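PDB 4WBE: caprin-1 from Homo sapiens, which binds mRNAs to regulate their transport, translation and stability, and is essential for forming cytoplasmic stress granules. Local coordinates for residues 34-39 and 112-117; 62-67 and 74-79; 80-85 and 97-102. All blocks are in the same frame, centred on the assembly; numbering follows the deposited sequence.

Interaction 1: residues 34-39 and 112-117; sequences RTDLKQ and SNYFDS
A single tyrosine, Tyr114, carries most of this contact, giving its hydroxyl to a carboxylate and one ring face to a leucine. Tyr114 OH donates to Asp36 OD2 at 2.7 Å, and the acceptor uses its anti lone pair, the one turned away from OD1. OD2 lies in the plane of the ring, at its edge, while the carboxylate is rotated 60° from that plane. The next residue, Leu37, lays CD2 over the ring face in a CH-pi contact, 4.1 Å from the Tyr114 centroid and displaced toward the CG side. With its CG anti to the backbone N (chi1 175°), Tyr114 extends its ring toward helix 31-39. Its own backbone N is held by Ser112 OG at 3.1 Å, an ST turn just beyond helix 99-111. Leu37 sends its other methyl, CD1, to Phe115 CE2 at 4.4 Å, and Phe115 goes on to pack against Tyr23 and Val24 of helix 2-27. Asp116 forms a salt bridge with Arg71 of the second subunit. The arrangement is a short 3-10 segment folded back onto an earlier helix, joining the chain that follows helix 99-111 to helix 31-39 in the mainly helical dimerization domain.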
loop_
_atom_site.group_PDB
_atom_site.type_symbol
_atom_site.label_atom_id
_atom_site.label_comp_id
_atom_site.label_asym_id
_atom_site.label_seq_id
_atom_site.Cartn_x
_atom_site.Cartn_y
_atom_site.Cartn_z
ATOM N N ARG A 34 9.515 -2.106 -18.853
ATOM C CA ARG A 34 8.549 -2.745 -19.739
ATOM C C ARG A 34 9.246 -3.495 -20.869
ATOM O O ARG A 34 8.847 -4.606 -21.232
ATOM C CB ARG A 34 7.590 -1.695 -20.302
ATOM C CG ARG A 34 6.829 -0.935 -19.225
ATOM C CD ARG A 34 6.054 0.235 -19.808
ATOM N NE ARG A 34 4.858 -0.170 -20.541
ATOM C CZ ARG A 34 3.646 -0.261 -20.004
ATOM N NH1 ARG A 34 3.464 0.024 -18.722
ATOM N NH2 ARG A 34 2.614 -0.628 -20.751
ATOM N N THR A 35 10.289 -2.877 -21.417
ATOM C CA THR A 35 11.076 -3.490 -22.473
ATOM C C THR A 35 11.723 -4.779 -21.991
ATOM O O THR A 35 11.607 -5.822 -22.638
ATOM C CB THR A 35 12.185 -2.542 -22.970
ATOM O OG1 THR A 35 11.596 -1.396 -23.597
ATOM C CG2 THR A 35 13.085 -3.253 -23.967
ATOM N N ASP A 36 12.397 -4.704 -20.847
ATOM C CA ASP A 36 13.066 -5.865 -20.273
ATOM C C ASP A 36 12.114 -7.040 -20.005
ATOM O O ASP A 36 12.484 -8.196 -20.205
ATOM C CB ASP A 36 13.783 -5.475 -18.978
ATOM C CG ASP A 36 14.937 -4.512 -19.206
ATOM O OD1 ASP A 36 15.374 -4.357 -20.367
ATOM O OD2 ASP A 36 15.408 -3.915 -18.216
ATOM N N LEU A 37 10.896 -6.748 -19.552
ATOM C CA LEU A 37 9.926 -7.798 -19.235
ATOM C C LEU A 37 9.327 -8.456 -20.472
ATOM O O LEU A 37 9.105 -9.668 -20.507
ATOM C CB LEU A 37 8.796 -7.246 -18.356
ATOM C CG LEU A 37 9.173 -6.844 -16.929
ATOM C CD1 LEU A 37 7.943 -6.390 -16.157
ATOM C CD2 LEU A 37 9.877 -7.979 -16.198
ATOM N N LYS A 38 9.076 -7.651 -21.493
ATOM C CA LYS A 38 8.463 -8.157 -22.715
ATOM C C LYS A 38 9.416 -9.042 -23.518
ATOM O O LYS A 38 8.979 -9.942 -24.235
ATOM C CB LYS A 38 7.931 -7.007 -23.573
ATOM C CG LYS A 38 6.563 -6.493 -23.145
ATOM C CD LYS A 38 6.056 -5.451 -24.122
ATOM C CE LYS A 38 6.929 -4.214 -24.067
ATOM N NZ LYS A 38 6.436 -3.138 -24.974
ATOM N N GLN A 39 10.717 -8.781 -23.395
ATOM C CA GLN A 39 11.732 -9.597 -24.064
ATOM C C GLN A 39 12.243 -10.782 -23.229
ATOM O O GLN A 39 12.525 -11.859 -23.769
ATOM C CB GLN A 39 12.888 -8.718 -24.575
ATOM C CG GLN A 39 14.172 -8.708 -23.743
ATOM C CD GLN A 39 15.354 -9.335 -24.471
ATOM O OE1 GLN A 39 15.320 -9.524 -25.686
ATOM N NE2 GLN A 39 16.418 -9.618 -23.737
ATOM N N SER A 112 9.862 -14.191 -11.651
ATOM C CA SER A 112 10.885 -14.029 -12.672
ATOM C C SER A 112 12.191 -13.583 -12.029
ATOM O O SER A 112 13.269 -13.757 -12.597
ATOM C CB SER A 112 10.441 -12.977 -13.682
ATOM O OG SER A 112 10.631 -11.682 -13.152
ATOM N N ASN A 113 12.063 -12.987 -10.845
ATOM C CA ASN A 113 13.174 -12.402 -10.098
ATOM C C ASN A 113 13.857 -11.211 -10.769
ATOM O O ASN A 113 14.958 -10.824 -10.382
ATOM C CB ASN A 113 14.172 -13.468 -9.650
ATOM C CG ASN A 113 13.526 -14.509 -8.767
ATOM O OD1 ASN A 113 12.604 -14.203 -7.990
ATOM N ND2 ASN A 113 13.995 -15.737 -8.871
ATOM N N TYR A 114 13.197 -10.641 -11.775
ATOM C CA TYR A 114 13.693 -9.430 -12.425
ATOM C C TYR A 114 13.915 -8.334 -11.388
ATOM O O TYR A 114 14.934 -7.636 -11.402
ATOM C CB TYR A 114 12.695 -8.945 -13.485
ATOM C CG TYR A 114 13.067 -7.620 -14.119
ATOM C CD1 TYR A 114 13.975 -7.568 -15.172
ATOM C CD2 TYR A 114 12.500 -6.431 -13.682
ATOM C CE1 TYR A 114 14.326 -6.366 -15.759
ATOM C CE2 TYR A 114 12.843 -5.215 -14.266
ATOM C CZ TYR A 114 13.755 -5.192 -15.308
ATOM O OH TYR A 114 14.099 -3.992 -15.888
ATOM N N PHE A 115 12.961 -8.213 -10.468
ATOM C CA PHE A 115 12.972 -7.144 -9.481
ATOM C C PHE A 115 13.821 -7.440 -8.243
ATOM O O PHE A 115 13.809 -6.668 -7.283
ATOM C CB PHE A 115 11.540 -6.743 -9.100
ATOM C CG PHE A 115 10.795 -6.070 -10.216
ATOM C CD1 PHE A 115 11.088 -4.757 -10.568
ATOM C CD2 PHE A 115 9.803 -6.743 -10.914
ATOM C CE1 PHE A 115 10.410 -4.129 -11.602
ATOM C CE2 PHE A 115 9.117 -6.126 -11.947
ATOM C CZ PHE A 115 9.418 -4.815 -12.293
ATOM N N ASP A 116 14.549 -8.557 -8.266
ATOM C CA ASP A 116 15.513 -8.854 -7.212
ATOM C C ASP A 116 16.768 -7.997 -7.379
ATOM O O ASP A 116 17.526 -7.805 -6.429
ATOM C CB ASP A 116 15.879 -10.338 -7.180
ATOM C CG ASP A 116 14.812 -11.191 -6.524
ATOM O OD1 ASP A 116 13.835 -10.633 -5.975
ATOM O OD2 ASP A 116 14.960 -12.428 -6.549
ATOM N N SER A 117 16.993 -7.480 -8.581
ATOM C CA SER A 117 18.073 -6.527 -8.753
ATOM C C SER A 117 17.441 -5.142 -8.767
ATOM O O SER A 117 16.262 -4.994 -9.104
ATOM C CB SER A 117 18.809 -6.763 -10.075
ATOM O OG SER A 117 19.050 -8.138 -10.316
#

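Interaction 2: residues 62-67 and 74-79; sequences VDPERD and EQYEHA
Gln75 and Arg66 meet obliquely, with the amide and guanidinium planes 74° apart; the glutamine oxygen sits at the edge of the guanidinium group, near its plane. Arg66 NH1 donates to Gln75 OE1 at 3.0 Å, in the carbonyl plane and on a lone pair, although the bond is bent to 139° at the hydrogen. A second donor, the backbone N of Asp67, reaches the same Gln75 OE1 at 2.8 Å; this bond is practically straight, but its donor is tilted 25° from the carbonyl plane. Two bonds therefore grip one buried oxygen and fix the rotation of the amide. Gln75 is put there by a chain that starts anti to the backbone N and bends at chi2. The other end of the amide, NE2, rests on Pro64 CG at 3.6 Å, the two side chains running antiparallel past one another.

The contact closes the connection that runs from helix 49-62 through the short helix 72-75 to helix 77-88 within the dimerization domain, with Tyr76 at the N-cap position of the last. Arg66 NH1 also donates to Leu70 O inside that connection.

Pro64 CD lies 3.8 Å from Tyr76 CE1, the proline ring crossing the aromatic one at a slant. The far end of Tyr76 is tied back through water: its OH donates at 2.6 Å to a water that in turn donates to Asp63 OD1 and Pro64 O, and a second water donates to both Tyr76 OH and Pro64 O. In the first turn of helix 77-88, Ala79 points its CB toward the 62-67 segment and touches Val62 O at 3.7 Å.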
loop_
_atom_site.group_PDB
_atom_site.type_symbol
_atom_site.label_atom_id
_atom_site.label_comp_id
_atom_site.label_asym_id
_atom_site.label_seq_id
_atom_site.Cartn_x
_atom_site.Cartn_y
_atom_site.Cartn_z
ATOM N N VAL A 62 -6.279 0.414 -8.554
ATOM C CA VAL A 62 -5.781 0.306 -7.192
ATOM C C VAL A 62 -4.965 1.515 -6.755
ATOM O O VAL A 62 -4.696 1.684 -5.565
ATOM C CB VAL A 62 -5.012 -1.012 -6.952
ATOM C CG1 VAL A 62 -5.939 -2.187 -7.166
ATOM C CG2 VAL A 62 -3.804 -1.110 -7.875
ATOM N N ASP A 63 -4.599 2.364 -7.707
ATOM C CA ASP A 63 -3.922 3.615 -7.373
ATOM C C ASP A 63 -4.658 4.784 -8.027
ATOM O O ASP A 63 -4.112 5.470 -8.886
ATOM C CB ASP A 63 -2.459 3.549 -7.842
ATOM C CG ASP A 63 -1.624 4.699 -7.328
ATOM O OD1 ASP A 63 -1.987 5.286 -6.289
ATOM O OD2 ASP A 63 -0.572 4.980 -7.933
ATOM N N PRO A 64 -5.906 5.034 -7.595
ATOM C CA PRO A 64 -6.699 6.056 -8.287
ATOM C C PRO A 64 -6.205 7.467 -8.017
ATOM O O PRO A 64 -5.684 7.752 -6.936
ATOM C CB PRO A 64 -8.107 5.866 -7.696
ATOM C CG PRO A 64 -7.879 5.261 -6.339
ATOM C CD PRO A 64 -6.660 4.383 -6.506
ATOM N N GLU A 65 -6.345 8.334 -9.012
ATOM C CA GLU A 65 -6.118 9.748 -8.797
ATOM C C GLU A 65 -7.165 10.261 -7.829
ATOM O O GLU A 65 -8.291 9.757 -7.784
ATOM C CB GLU A 65 -6.191 10.539 -10.105
ATOM C CG GLU A 65 -5.103 10.202 -11.115
ATOM C CD GLU A 65 -3.697 10.521 -10.623
ATOM O OE1 GLU A 65 -3.538 11.116 -9.533
ATOM O OE2 GLU A 65 -2.737 10.174 -11.344
ATOM N N ARG A 66 -6.780 11.263 -7.054
ATOM C CA ARG A 66 -7.641 11.834 -6.036
ATOM C C ARG A 66 -8.856 12.504 -6.693
ATOM O O ARG A 66 -8.706 13.410 -7.512
ATOM C CB ARG A 66 -6.832 12.836 -5.219
ATOM C CG ARG A 66 -7.532 13.336 -3.992
ATOM C CD ARG A 66 -7.679 12.253 -2.935
ATOM N NE ARG A 66 -8.389 12.796 -1.783
ATOM C CZ ARG A 66 -9.711 12.776 -1.646
ATOM N NH1 ARG A 66 -10.469 12.206 -2.575
ATOM N NH2 ARG A 66 -10.274 13.313 -0.572
ATOM N N ASP A 67 -10.051 12.030 -6.346
ATOM C CA ASP A 67 -11.309 12.551 -6.888
ATOM C C ASP A 67 -11.970 13.512 -5.889
ATOM O O ASP A 67 -12.336 13.111 -4.781
ATOM C CB ASP A 67 -12.235 11.371 -7.230
ATOM C CG ASP A 67 -13.518 11.793 -7.947
ATOM O OD1 ASP A 67 -13.918 12.977 -7.872
ATOM O OD2 ASP A 67 -14.135 10.916 -8.593
ATOM N N GLU A 74 -13.413 7.526 1.622
ATOM C CA GLU A 74 -14.120 6.863 0.530
ATOM C C GLU A 74 -13.239 6.558 -0.671
ATOM O O GLU A 74 -13.533 5.642 -1.449
ATOM C CB GLU A 74 -15.247 7.773 0.043
ATOM C CG GLU A 74 -16.329 8.067 1.052
ATOM C CD GLU A 74 -17.346 9.067 0.523
ATOM O OE1 GLU A 74 -16.953 10.187 0.124
ATOM O OE2 GLU A 74 -18.532 8.704 0.451
ATOM N N GLN A 75 -12.181 7.345 -0.832
ATOM C CA GLN A 75 -11.333 7.293 -2.023
ATOM C C GLN A 75 -10.809 5.904 -2.363
ATOM O O GLN A 75 -10.666 5.553 -3.533
ATOM C CB GLN A 75 -10.168 8.274 -1.882
ATOM C CG GLN A 75 -9.199 8.295 -3.063
ATOM C CD GLN A 75 -9.866 8.775 -4.343
ATOM O OE1 GLN A 75 -10.141 9.966 -4.506
ATOM N NE2 GLN A 75 -10.105 7.850 -5.270
ATOM N N TYR A 76 -10.516 5.114 -1.340
ATOM C CA TYR A 76 -9.857 3.833 -1.564
ATOM C C TYR A 76 -10.707 2.615 -1.247
ATOM O O TYR A 76 -10.179 1.504 -1.127
ATOM C CB TYR A 76 -8.544 3.794 -0.789
ATOM C CG TYR A 76 -7.545 4.799 -1.301
ATOM C CD1 TYR A 76 -6.825 4.546 -2.456
ATOM C CD2 TYR A 76 -7.316 5.993 -0.628
ATOM C CE1 TYR A 76 -5.909 5.450 -2.932
ATOM C CE2 TYR A 76 -6.396 6.908 -1.099
ATOM C CZ TYR A 76 -5.699 6.628 -2.253
ATOM O OH TYR A 76 -4.778 7.515 -2.745
ATOM N N GLU A 77 -12.016 2.814 -1.119
ATOM C CA GLU A 77 -12.911 1.702 -0.860
ATOM C C GLU A 77 -12.840 0.679 -2.002
ATOM O O GLU A 77 -12.553 -0.498 -1.769
ATOM C CB GLU A 77 -14.347 2.201 -0.636
ATOM C CG GLU A 77 -15.376 1.092 -0.500
ATOM C CD GLU A 77 -15.269 0.345 0.828
ATOM O OE1 GLU A 77 -14.714 0.906 1.800
ATOM O OE2 GLU A 77 -15.752 -0.807 0.900
ATOM N N HIS A 78 -13.066 1.128 -3.234
ATOM C CA HIS A 78 -13.003 0.226 -4.388
ATOM C C HIS A 78 -11.621 -0.400 -4.572
ATOM O O HIS A 78 -11.513 -1.607 -4.817
ATOM C CB HIS A 78 -13.418 0.949 -5.675
ATOM C CG HIS A 78 -14.883 1.216 -5.771
ATOM N ND1 HIS A 78 -15.810 0.604 -4.954
ATOM C CD2 HIS A 78 -15.590 2.036 -6.589
ATOM C CE1 HIS A 78 -17.022 1.029 -5.267
ATOM N NE2 HIS A 78 -16.913 1.899 -6.254
ATOM N N ALA A 79 -10.578 0.421 -4.453
ATOM C CA ALA A 79 -9.203 -0.051 -4.586
ATOM C C ALA A 79 -8.891 -1.171 -3.603
ATOM O O ALA A 79 -8.200 -2.135 -3.950
ATOM C CB ALA A 79 -8.213 1.105 -4.409
HETATM O O HOH W 1 -3.963 6.831 -5.154
HETATM O O HOH W 2 -6.081 9.359 -4.658
#

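Interaction 3: residues 80-85 and 97-102; sequences SIHLWD and TTYKVL
Residues 80-85 are all helical, inside helix 77-88, whereas 97-102 passes from a short strand, 97-98, into the first turn of helix 99-111. Thr98 is the N-cap of that helix, its OG1 accepting from Val101 N at 3.0 Å. The backbones come nearest at Asp85 and Tyr99, whose CA atoms are 6.3 Å apart, and Tyr99 supplies the whole of the second segment's share in the contact.

Its ring takes Asp85 CB squarely over the centre of one face, 3.3 Å from the centroid and only 2° off the normal, a close CH-pi contact. Tyr99 is swung into this position with CG anti to its carbonyl carbon (chi1 -68°). Beyond CB the carboxylate stands steeply to the ring, its plane 67° away, with Asp85 OD2 3.6 Å from Tyr99 CE2. At the far end, Tyr99 OH hydrogen-bonds to His82 ND1 at 2.7 Å, at the ring edge near the imidazole plane. A water 2.8 Å from Tyr99 OH also donates a weak bond to Asp85 OD2. Val94 of strand 93-94 packs against Tyr99, and Leu61 and Val62 of helix 49-62 against His82.

The contact thus joins two successive helices of the dimerization domain across the small two-stranded hairpin. The one polar atom of the buried Tyr99 side chain is satisfied by a histidine nitrogen and a water, while the centre of the ring face is met by the CB methylene of Asp85 and not by its charge.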
loop_
_atom_site.group_PDB
_atom_site.type_symbol
_atom_site.label_atom_id
_atom_site.label_comp_id
_atom_site.label_asym_id
_atom_site.label_seq_id
_atom_site.Cartn_x
_atom_site.Cartn_y
_atom_site.Cartn_z
ATOM N N SER A 80 -9.360 -1.021 -2.366
ATOM C CA SER A 80 -9.126 -2.028 -1.329
ATOM C C SER A 80 -9.720 -3.378 -1.727
ATOM O O SER A 80 -9.119 -4.432 -1.493
ATOM C CB SER A 80 -9.665 -1.565 0.035
ATOM O OG SER A 80 -11.079 -1.509 0.064
ATOM N N ILE A 81 -10.909 -3.337 -2.319
ATOM C CA ILE A 81 -11.585 -4.543 -2.784
ATOM C C ILE A 81 -10.881 -5.172 -3.997
ATOM O O ILE A 81 -10.730 -6.389 -4.066
ATOM C CB ILE A 81 -13.076 -4.256 -3.076
ATOM C CG1 ILE A 81 -13.781 -3.799 -1.794
ATOM C CG2 ILE A 81 -13.770 -5.482 -3.653
ATOM C CD1 ILE A 81 -15.172 -3.230 -2.018
ATOM N N HIS A 82 -10.456 -4.339 -4.945
ATOM C CA HIS A 82 -9.671 -4.799 -6.089
ATOM C C HIS A 82 -8.399 -5.521 -5.637
ATOM O O HIS A 82 -8.066 -6.588 -6.148
ATOM C CB HIS A 82 -9.279 -3.618 -6.971
ATOM C CG HIS A 82 -10.418 -3.029 -7.739
ATOM N ND1 HIS A 82 -11.286 -3.796 -8.490
ATOM C CD2 HIS A 82 -10.837 -1.748 -7.873
ATOM C CE1 HIS A 82 -12.187 -3.010 -9.050
ATOM N NE2 HIS A 82 -11.937 -1.765 -8.696
ATOM N N LEU A 83 -7.690 -4.924 -4.683
ATOM C CA LEU A 83 -6.474 -5.521 -4.151
ATOM C C LEU A 83 -6.759 -6.857 -3.479
ATOM O O LEU A 83 -6.045 -7.837 -3.694
ATOM C CB LEU A 83 -5.822 -4.575 -3.143
ATOM C CG LEU A 83 -5.038 -3.412 -3.747
ATOM C CD1 LEU A 83 -4.557 -2.476 -2.655
ATOM C CD2 LEU A 83 -3.869 -3.936 -4.565
ATOM N N TRP A 84 -7.797 -6.885 -2.652
ATOM C CA TRP A 84 -8.161 -8.104 -1.935
ATOM C C TRP A 84 -8.549 -9.221 -2.899
ATOM O O TRP A 84 -8.130 -10.374 -2.737
ATOM C CB TRP A 84 -9.298 -7.844 -0.940
ATOM C CG TRP A 84 -9.526 -9.004 -0.026
ATOM C CD1 TRP A 84 -8.864 -9.270 1.146
ATOM C CD2 TRP A 84 -10.462 -10.068 -0.206
ATOM N NE1 TRP A 84 -9.339 -10.432 1.702
ATOM C CE2 TRP A 84 -10.320 -10.942 0.891
ATOM C CE3 TRP A 84 -11.414 -10.363 -1.183
ATOM C CZ2 TRP A 84 -11.094 -12.092 1.034
ATOM C CZ3 TRP A 84 -12.179 -11.503 -1.041
ATOM C CH2 TRP A 84 -12.015 -12.355 0.058
ATOM N N ASP A 85 -9.371 -8.876 -3.887
ATOM C CA ASP A 85 -9.788 -9.835 -4.901
ATOM C C ASP A 85 -8.600 -10.402 -5.686
ATOM O O ASP A 85 -8.585 -11.587 -6.025
ATOM C CB ASP A 85 -10.782 -9.194 -5.871
ATOM C CG ASP A 85 -12.162 -9.005 -5.261
ATOM O OD1 ASP A 85 -12.431 -9.627 -4.223
ATOM O OD2 ASP A 85 -12.975 -8.241 -5.829
ATOM N N THR A 97 -11.009 -9.236 -17.872
ATOM C CA THR A 97 -10.539 -10.579 -17.550
ATOM C C THR A 97 -10.988 -10.939 -16.131
ATOM O O THR A 97 -12.050 -10.501 -15.686
ATOM C CB THR A 97 -9.001 -10.706 -17.714
ATOM O OG1 THR A 97 -8.561 -12.005 -17.293
ATOM C CG2 THR A 97 -8.275 -9.631 -16.918
ATOM N N THR A 98 -10.185 -11.723 -15.421
ATOM C CA THR A 98 -10.498 -12.070 -14.039
ATOM C C THR A 98 -9.335 -11.737 -13.116
ATOM O O THR A 98 -8.197 -11.590 -13.567
ATOM C CB THR A 98 -10.802 -13.571 -13.883
ATOM O OG1 THR A 98 -9.629 -14.331 -14.193
ATOM C CG2 THR A 98 -11.942 -13.994 -14.796
ATOM N N TYR A 99 -9.624 -11.641 -11.823
ATOM C CA TYR A 99 -8.584 -11.466 -10.821
ATOM C C TYR A 99 -7.681 -12.692 -10.795
ATOM O O TYR A 99 -6.490 -12.590 -10.489
ATOM C CB TYR A 99 -9.198 -11.245 -9.443
ATOM C CG TYR A 99 -9.928 -9.936 -9.299
ATOM C CD1 TYR A 99 -9.239 -8.758 -9.052
ATOM C CD2 TYR A 99 -11.307 -9.882 -9.398
ATOM C CE1 TYR A 99 -9.905 -7.550 -8.916
ATOM C CE2 TYR A 99 -11.984 -8.684 -9.265
ATOM C CZ TYR A 99 -11.280 -7.525 -9.021
ATOM O OH TYR A 99 -11.962 -6.340 -8.889
ATOM N N LYS A 100 -8.256 -13.852 -11.101
ATOM C CA LYS A 100 -7.480 -15.087 -11.160
ATOM C C LYS A 100 -6.378 -15.009 -12.211
ATOM O O LYS A 100 -5.241 -15.415 -11.964
ATOM C CB LYS A 100 -8.385 -16.287 -11.438
ATOM C CG LYS A 100 -7.643 -17.609 -11.423
ATOM C CD LYS A 100 -8.574 -18.771 -11.723
ATOM C CE LYS A 100 -7.816 -20.090 -11.772
ATOM N NZ LYS A 100 -8.741 -21.258 -11.750
ATOM N N VAL A 101 -6.714 -14.482 -13.382
ATOM C CA VAL A 101 -5.727 -14.305 -14.449
ATOM C C VAL A 101 -4.694 -13.230 -14.096
ATOM O O VAL A 101 -3.507 -13.380 -14.394
ATOM C CB VAL A 101 -6.403 -13.968 -15.796
ATOM C CG1 VAL A 101 -5.373 -13.539 -16.836
ATOM C CG2 VAL A 101 -7.227 -15.153 -16.297
ATOM N N LEU A 102 -5.155 -12.137 -13.494
ATOM C CA LEU A 102 -4.261 -11.067 -13.071
ATOM C C LEU A 102 -3.270 -11.542 -12.008
ATOM O O LEU A 102 -2.090 -11.192 -12.047
ATOM C CB LEU A 102 -5.057 -9.871 -12.547
ATOM C CG LEU A 102 -5.835 -9.061 -13.588
ATOM C CD1 LEU A 102 -6.554 -7.904 -12.916
ATOM C CD2 LEU A 102 -4.897 -8.549 -14.668
HETATM O O HOH W 3 -14.644 -6.270 -7.948
#

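Interactions 2 and 3 share helix 77-88 and follow each other along the chain, their centres 15 Å apart; they touch directly, Val62 CG1 lying 3.6 Å from His82 CB and 3.7 Å from Leu83 CG. Interaction 1 spans the sequence that contains both, yet lies on the opposite side of the chain's centre, about 28 Å from interaction 2 and 22 Å from interaction 3, centre to centre. All three meet the second subunit. The dimer joins interaction 1 of one chain to interaction 2 of the other: Phe115 accepts, through its backbone O, a bond from Arg66 NH2 of the partner chain. Leu19 of the second subunit packs on both Ala79 and Leu83.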